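Local coordinates for ribonucleoside-diphosphate reductase (Pseudomonas aeruginosa, PDB 5IM3), which probably reduces ribonucleoside diphosphates to the corresponding deoxyribonucleotides for DNA synthesis, as an allosteric class I ribonucleotide reductase that binds dATP, at residues 491-502 / 539-548. Sequence-based numbering, arbitrary orientation.
Sequences FMKRVFDDGSWT and HKVVQAKDLW
Met492 and Val495 both lie over the indole of Trp548. Val495 CG1 stands 4.0 Å from the centroid of the Trp548 five-membered ring, 22° off its normal, a CH-pi contact. Met492, its chain bent at chi2 and chi3 (both -59°), sets CE over the six-membered ring in a second one, while SD approaches obliquely, 3.7 Å from Trp548 CZ3, as a Met-aromatic contact. Trp548 NE1 is hydrogen-bonded to Asp889 OD1, which would help hold the indole in this rotation. Phe491 brings CZ to 3.7 Å from Ala544 O and meets Trp548 N at its ring edge; its CE1 and Trp501 CD1 both touch Leu547 CD2. Ala544 CB points into the other segment, 3.6 Å from Arg494 CB. The backbones of Trp501 and Val542 exchange two hydrogen bonds, and Ala544 N makes another to Gly499 O. Arg494 NH1 donates to Ser500 O and also salt-bridges Glu528. A Schellman motif (Gly499 N to Arg494 O, Asp498 N to Val495 O) ends helix 489-496 and leads into strand 500-504. This strand and 539-543, joined by a long connection holding helix 517-532, form a two-stranded antiparallel sheet in the barrel domain, with helices 489-496 and 544-558 packed at 109°, their axes 8.7 Å apart.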
ATOM      1  N   PHE A 491       9.819  -3.891  34.317  1.00 49.60           N
ATOM      2  CA  PHE A 491       9.763  -3.661  32.877  1.00 50.43           C
ATOM      3  C   PHE A 491       8.663  -2.666  32.532  1.00 51.15           C
ATOM      4  O   PHE A 491       8.887  -1.714  31.776  1.00 52.37           O
ATOM      5  CB  PHE A 491       9.547  -4.975  32.128  1.00 47.66           C
ATOM      6  CG  PHE A 491       9.304  -4.790  30.655  1.00 47.08           C
ATOM      7  CD1 PHE A 491      10.353  -4.510  29.793  1.00 47.14           C
ATOM      8  CD2 PHE A 491       8.025  -4.882  30.133  1.00 47.32           C
ATOM      9  CE1 PHE A 491      10.129  -4.330  28.438  1.00 46.32           C
ATOM     10  CE2 PHE A 491       7.796  -4.702  28.777  1.00 47.11           C
ATOM     11  CZ  PHE A 491       8.851  -4.428  27.931  1.00 45.23           C
ATOM     12  N   MET A 492       7.463  -2.872  33.080  1.00 52.60           N
ATOM     13  CA  MET A 492       6.376  -1.927  32.847  1.00 56.27           C
ATOM     14  C   MET A 492       6.733  -0.541  33.369  1.00 59.20           C
ATOM     15  O   MET A 492       6.386   0.470  32.750  1.00 60.82           O
ATOM     16  CB  MET A 492       5.093  -2.431  33.506  1.00 56.22           C
ATOM     17  CG  MET A 492       4.616  -3.788  33.003  1.00 55.15           C
ATOM     18  SD  MET A 492       4.276  -3.831  31.235  1.00 54.24           S
ATOM     19  CE  MET A 492       3.015  -2.559  31.090  1.00 57.67           C
ATOM     20  N   LYS A 493       7.420  -0.473  34.514  1.00 60.15           N
ATOM     21  CA  LYS A 493       7.896   0.815  35.009  1.00 62.20           C
ATOM     22  C   LYS A 493       8.787   1.502  33.981  1.00 60.79           C
ATOM     23  O   LYS A 493       8.681   2.715  33.767  1.00 62.06           O
ATOM     24  CB  LYS A 493       8.652   0.630  36.326  1.00 63.54           C
ATOM     25  CG  LYS A 493       7.780   0.286  37.523  1.00 63.69           C
ATOM     26  CD  LYS A 493       8.617   0.230  38.795  1.00 66.06           C
ATOM     27  CE  LYS A 493       7.772  -0.046  40.029  1.00 67.21           C
ATOM     28  NZ  LYS A 493       8.596  -0.077  41.271  1.00 67.11           N
ATOM     29  N   ARG A 494       9.674   0.740  33.336  1.00 59.01           N
ATOM     30  CA  ARG A 494      10.556   1.322  32.331  1.00 59.83           C
ATOM     31  C   ARG A 494       9.784   1.737  31.083  1.00 59.17           C
ATOM     32  O   ARG A 494      10.170   2.697  30.408  1.00 58.60           O
ATOM     33  CB  ARG A 494      11.666   0.331  31.973  1.00 59.24           C
ATOM     34  CG  ARG A 494      12.581  -0.031  33.140  1.00 58.37           C
ATOM     35  CD  ARG A 494      13.546   1.098  33.483  1.00 60.02           C
ATOM     36  NE  ARG A 494      14.358   0.791  34.661  1.00 59.97           N
ATOM     37  CZ  ARG A 494      15.478   0.075  34.639  1.00 58.56           C
ATOM     38  NH1 ARG A 494      15.936  -0.427  33.498  1.00 58.16           N
ATOM     39  NH2 ARG A 494      16.144  -0.147  35.764  1.00 58.19           N
ATOM     40  N   VAL A 495       8.694   1.037  30.765  1.00 59.64           N
ATOM     41  CA  VAL A 495       7.836   1.462  29.663  1.00 59.21           C
ATOM     42  C   VAL A 495       7.163   2.787  30.003  1.00 60.02           C
ATOM     43  O   VAL A 495       7.211   3.748  29.226  1.00 59.78           O
ATOM     44  CB  VAL A 495       6.799   0.369  29.341  1.00 58.44           C
ATOM     45  CG1 VAL A 495       5.785   0.870  28.314  1.00 58.12           C
ATOM     46  CG2 VAL A 495       7.490  -0.894  28.836  1.00 54.86           C
ATOM     47  N   PHE A 496       6.524   2.855  31.174  1.00 58.45           N
ATOM     48  CA  PHE A 496       5.850   4.080  31.591  1.00 61.79           C
ATOM     49  C   PHE A 496       6.802   5.267  31.618  1.00 63.50           C
ATOM     50  O   PHE A 496       6.390   6.396  31.328  1.00 66.37           O
ATOM     51  CB  PHE A 496       5.221   3.883  32.970  1.00 60.39           C
ATOM     52  CG  PHE A 496       3.862   3.239  32.939  1.00 59.64           C
ATOM     53  CD1 PHE A 496       3.660   2.042  32.270  1.00 58.63           C
ATOM     54  CD2 PHE A 496       2.791   3.821  33.596  1.00 59.76           C
ATOM     55  CE1 PHE A 496       2.410   1.448  32.244  1.00 58.23           C
ATOM     56  CE2 PHE A 496       1.542   3.231  33.577  1.00 59.46           C
ATOM     57  CZ  PHE A 496       1.350   2.045  32.901  1.00 58.18           C
ATOM     58  N   ASP A 497       8.069   5.036  31.959  1.00 65.32           N
ATOM     59  CA  ASP A 497       9.048   6.100  32.130  1.00 68.63           C
ATOM     60  C   ASP A 497      10.007   6.226  30.951  1.00 68.18           C
ATOM     61  O   ASP A 497      10.984   6.976  31.041  1.00 70.53           O
ATOM     62  CB  ASP A 497       9.839   5.871  33.422  1.00 69.83           C
ATOM     63  CG  ASP A 497       8.946   5.776  34.643  1.00 70.15           C
ATOM     64  OD1 ASP A 497       7.846   6.364  34.631  1.00 71.61           O
ATOM     65  OD2 ASP A 497       9.345   5.113  35.622  1.00 70.69           O
ATOM     66  N   ASP A 498       9.755   5.512  29.854  1.00 69.44           N
ATOM     67  CA  ASP A 498      10.614   5.567  28.670  1.00 70.52           C
ATOM     68  C   ASP A 498      12.062   5.233  29.026  1.00 69.89           C
ATOM     69  O   ASP A 498      13.004   5.849  28.523  1.00 71.25           O
ATOM     70  CB  ASP A 498      10.523   6.936  27.990  1.00 72.61           C
ATOM     71  CG  ASP A 498      11.161   6.951  26.612  1.00 72.74           C
ATOM     72  OD1 ASP A 498      11.196   5.889  25.958  1.00 69.16           O
ATOM     73  OD2 ASP A 498      11.620   8.033  26.180  1.00 74.66           O
ATOM     74  N   GLY A 499      12.242   4.247  29.907  1.00 61.85           N
ATOM     75  CA  GLY A 499      13.560   3.830  30.332  1.00 60.24           C
ATOM     76  C   GLY A 499      14.122   2.710  29.474  1.00 58.41           C
ATOM     77  O   GLY A 499      13.495   2.218  28.537  1.00 57.84           O
ATOM     78  N   SER A 500      15.341   2.305  29.819  1.00 63.58           N
ATOM     79  CA  SER A 500      16.026   1.235  29.117  1.00 63.56           C
ATOM     80  C   SER A 500      15.730  -0.109  29.784  1.00 59.19           C
ATOM     81  O   SER A 500      15.065  -0.188  30.821  1.00 58.64           O
ATOM     82  CB  SER A 500      17.527   1.506  29.078  1.00 65.30           C
ATOM     83  OG  SER A 500      18.058   1.545  30.393  1.00 67.27           O
ATOM     84  N   TRP A 501      16.242  -1.181  29.185  1.00 54.49           N
ATOM     85  CA  TRP A 501      15.962  -2.534  29.649  1.00 51.39           C
ATOM     86  C   TRP A 501      17.076  -3.442  29.152  1.00 50.37           C
ATOM     87  O   TRP A 501      17.381  -3.444  27.956  1.00 50.13           O
ATOM     88  CB  TRP A 501      14.594  -3.006  29.139  1.00 49.03           C
ATOM     89  CG  TRP A 501      14.177  -4.368  29.603  1.00 48.12           C
ATOM     90  CD1 TRP A 501      14.060  -5.493  28.840  1.00 46.20           C
ATOM     91  CD2 TRP A 501      13.812  -4.749  30.936  1.00 47.35           C
ATOM     92  NE1 TRP A 501      13.646  -6.550  29.614  1.00 46.92           N
ATOM     93  CE2 TRP A 501      13.486  -6.120  30.904  1.00 46.67           C
ATOM     94  CE3 TRP A 501      13.730  -4.066  32.153  1.00 48.90           C
ATOM     95  CZ2 TRP A 501      13.086  -6.820  32.042  1.00 48.08           C
ATOM     96  CZ3 TRP A 501      13.330  -4.765  33.284  1.00 49.57           C
ATOM     97  CH2 TRP A 501      13.015  -6.127  33.219  1.00 47.90           C
ATOM     98  N   THR A 502      17.680  -4.198  30.063  1.00 48.25           N
ATOM     99  CA  THR A 502      18.835  -5.030  29.750  1.00 48.59           C
ATOM    100  C   THR A 502      18.441  -6.501  29.760  1.00 47.23           C
ATOM    101  O   THR A 502      17.782  -6.969  30.694  1.00 48.07           O
ATOM    102  CB  THR A 502      19.973  -4.786  30.746  1.00 48.97           C
ATOM    103  OG1 THR A 502      20.331  -3.398  30.734  1.00 49.78           O
ATOM    104  CG2 THR A 502      21.194  -5.621  30.383  1.00 50.24           C
ATOM    105  N   HIS A 539      25.104  -9.504  27.477  1.00 52.76           N
ATOM    106  CA  HIS A 539      23.899  -8.734  27.748  1.00 54.14           C
ATOM    107  C   HIS A 539      23.524  -7.940  26.505  1.00 54.47           C
ATOM    108  O   HIS A 539      24.316  -7.788  25.571  1.00 53.99           O
ATOM    109  CB  HIS A 539      24.088  -7.800  28.949  1.00 55.17           C
ATOM    110  CG  HIS A 539      24.978  -6.632  28.670  1.00 56.47           C
ATOM    111  ND1 HIS A 539      26.351  -6.738  28.613  1.00 56.83           N
ATOM    112  CD2 HIS A 539      24.692  -5.329  28.435  1.00 57.75           C
ATOM    113  CE1 HIS A 539      26.871  -5.552  28.355  1.00 57.25           C
ATOM    114  NE2 HIS A 539      25.887  -4.680  28.242  1.00 57.57           N
ATOM    115  N   LYS A 540      22.292  -7.437  26.510  1.00 59.70           N
ATOM    116  CA  LYS A 540      21.764  -6.608  25.435  1.00 60.05           C
ATOM    117  C   LYS A 540      20.917  -5.503  26.042  1.00 58.94           C
ATOM    118  O   LYS A 540      20.022  -5.780  26.847  1.00 58.02           O
ATOM    119  CB  LYS A 540      20.909  -7.421  24.460  1.00 61.51           C
ATOM    120  CG  LYS A 540      21.613  -7.832  23.182  1.00 63.09           C
ATOM    121  CD  LYS A 540      20.614  -8.249  22.104  1.00 61.68           C
ATOM    122  CE  LYS A 540      19.771  -7.069  21.630  1.00 63.23           C
ATOM    123  NZ  LYS A 540      18.942  -7.405  20.443  1.00 64.48           N
ATOM    124  N   VAL A 541      21.191  -4.262  25.654  1.00 53.53           N
ATOM    125  CA  VAL A 541      20.416  -3.116  26.108  1.00 51.83           C
ATOM    126  C   VAL A 541      19.470  -2.702  24.991  1.00 51.77           C
ATOM    127  O   VAL A 541      19.899  -2.460  23.854  1.00 52.43           O
ATOM    128  CB  VAL A 541      21.324  -1.946  26.518  1.00 52.27           C
ATOM    129  CG1 VAL A 541      20.483  -0.788  27.034  1.00 51.74           C
ATOM    130  CG2 VAL A 541      22.328  -2.397  27.572  1.00 51.28           C
ATOM    131  N   VAL A 542      18.182  -2.625  25.317  1.00 52.20           N
ATOM    132  CA  VAL A 542      17.151  -2.176  24.395  1.00 51.41           C
ATOM    133  C   VAL A 542      16.341  -1.088  25.087  1.00 52.87           C
ATOM    134  O   VAL A 542      16.460  -0.859  26.292  1.00 51.41           O
ATOM    135  CB  VAL A 542      16.235  -3.332  23.941  1.00 50.97           C
ATOM    136  CG1 VAL A 542      17.051  -4.419  23.263  1.00 50.88           C
ATOM    137  CG2 VAL A 542      15.470  -3.912  25.131  1.00 51.17           C
ATOM    138  N   GLN A 543      15.512  -0.406  24.303  1.00 58.96           N
ATOM    139  CA  GLN A 543      14.534   0.511  24.867  1.00 60.13           C
ATOM    140  C   GLN A 543      13.294  -0.271  25.277  1.00 58.04           C
ATOM    141  O   GLN A 543      12.762  -1.063  24.494  1.00 57.84           O
ATOM    142  CB  GLN A 543      14.173   1.603  23.861  1.00 63.55           C
ATOM    143  CG  GLN A 543      15.315   2.556  23.554  1.00 66.00           C
ATOM    144  CD  GLN A 543      15.899   3.175  24.810  1.00 67.41           C
ATOM    145  OE1 GLN A 543      15.253   3.984  25.477  1.00 69.19           O
ATOM    146  NE2 GLN A 543      17.123   2.784  25.144  1.00 66.38           N
ATOM    147  N   ALA A 544      12.843  -0.058  26.514  1.00 50.31           N
ATOM    148  CA  ALA A 544      11.679  -0.785  27.008  1.00 51.49           C
ATOM    149  C   ALA A 544      10.472  -0.581  26.100  1.00 52.96           C
ATOM    150  O   ALA A 544       9.737  -1.533  25.809  1.00 49.62           O
ATOM    151  CB  ALA A 544      11.358  -0.348  28.437  1.00 52.30           C
ATOM    152  N   LYS A 545      10.253   0.655  25.640  1.00 62.74           N
ATOM    153  CA  LYS A 545       9.126   0.934  24.754  1.00 62.70           C
ATOM    154  C   LYS A 545       9.222   0.128  23.464  1.00 61.62           C
ATOM    155  O   LYS A 545       8.202  -0.305  22.917  1.00 61.27           O
ATOM    156  CB  LYS A 545       9.066   2.429  24.441  1.00 67.35           C
ATOM    157  CG  LYS A 545       8.065   3.212  25.280  1.00 70.57           C
ATOM    158  CD  LYS A 545       8.222   4.713  25.062  1.00 73.43           C
ATOM    159  CE  LYS A 545       7.031   5.494  25.599  1.00 76.08           C
ATOM    160  NZ  LYS A 545       5.852   5.411  24.691  1.00 77.71           N
ATOM    161  N   ASP A 546      10.442  -0.082  22.961  1.00 60.43           N
ATOM    162  CA  ASP A 546      10.611  -0.815  21.709  1.00 59.05           C
ATOM    163  C   ASP A 546      10.267  -2.288  21.881  1.00 55.81           C
ATOM    164  O   ASP A 546       9.627  -2.888  21.011  1.00 57.27           O
ATOM    165  CB  ASP A 546      12.042  -0.655  21.194  1.00 59.12           C
ATOM    166  CG  ASP A 546      12.358   0.768  20.775  1.00 62.15           C
ATOM    167  OD1 ASP A 546      11.414   1.565  20.586  1.00 62.98           O
ATOM    168  OD2 ASP A 546      13.557   1.086  20.623  1.00 63.20           O
ATOM    169  N   LEU A 547      10.687  -2.892  22.991  1.00 51.31           N
ATOM    170  CA  LEU A 547      10.339  -4.287  23.238  1.00 50.60           C
ATOM    171  C   LEU A 547       8.852  -4.424  23.541  1.00 49.52           C
ATOM    172  O   LEU A 547       8.201  -5.371  23.085  1.00 48.58           O
ATOM    173  CB  LEU A 547      11.187  -4.840  24.385  1.00 46.88           C
ATOM    174  CG  LEU A 547      11.039  -6.331  24.691  1.00 46.19           C
ATOM    175  CD1 LEU A 547      11.422  -7.174  23.482  1.00 46.50           C
ATOM    176  CD2 LEU A 547      11.883  -6.712  25.902  1.00 46.26           C
ATOM    177  N   TRP A 548       8.303  -3.480  24.306  1.00 48.71           N
ATOM    178  CA  TRP A 548       6.869  -3.460  24.571  1.00 48.93           C
ATOM    179  C   TRP A 548       6.074  -3.406  23.270  1.00 51.43           C
ATOM    180  O   TRP A 548       5.115  -4.165  23.081  1.00 50.08           O
ATOM    181  CB  TRP A 548       6.550  -2.264  25.469  1.00 49.57           C
ATOM    182  CG  TRP A 548       5.101  -2.021  25.760  1.00 49.31           C
ATOM    183  CD1 TRP A 548       4.362  -0.938  25.380  1.00 50.78           C
ATOM    184  CD2 TRP A 548       4.220  -2.860  26.517  1.00 48.92           C
ATOM    185  NE1 TRP A 548       3.076  -1.054  25.846  1.00 51.07           N
ATOM    186  CE2 TRP A 548       2.962  -2.225  26.547  1.00 50.91           C
ATOM    187  CE3 TRP A 548       4.371  -4.088  27.168  1.00 48.53           C
ATOM    188  CZ2 TRP A 548       1.861  -2.777  27.200  1.00 48.42           C
ATOM    189  CZ3 TRP A 548       3.273  -4.634  27.816  1.00 47.60           C
ATOM    190  CH2 TRP A 548       2.038  -3.978  27.826  1.00 47.78           C
TER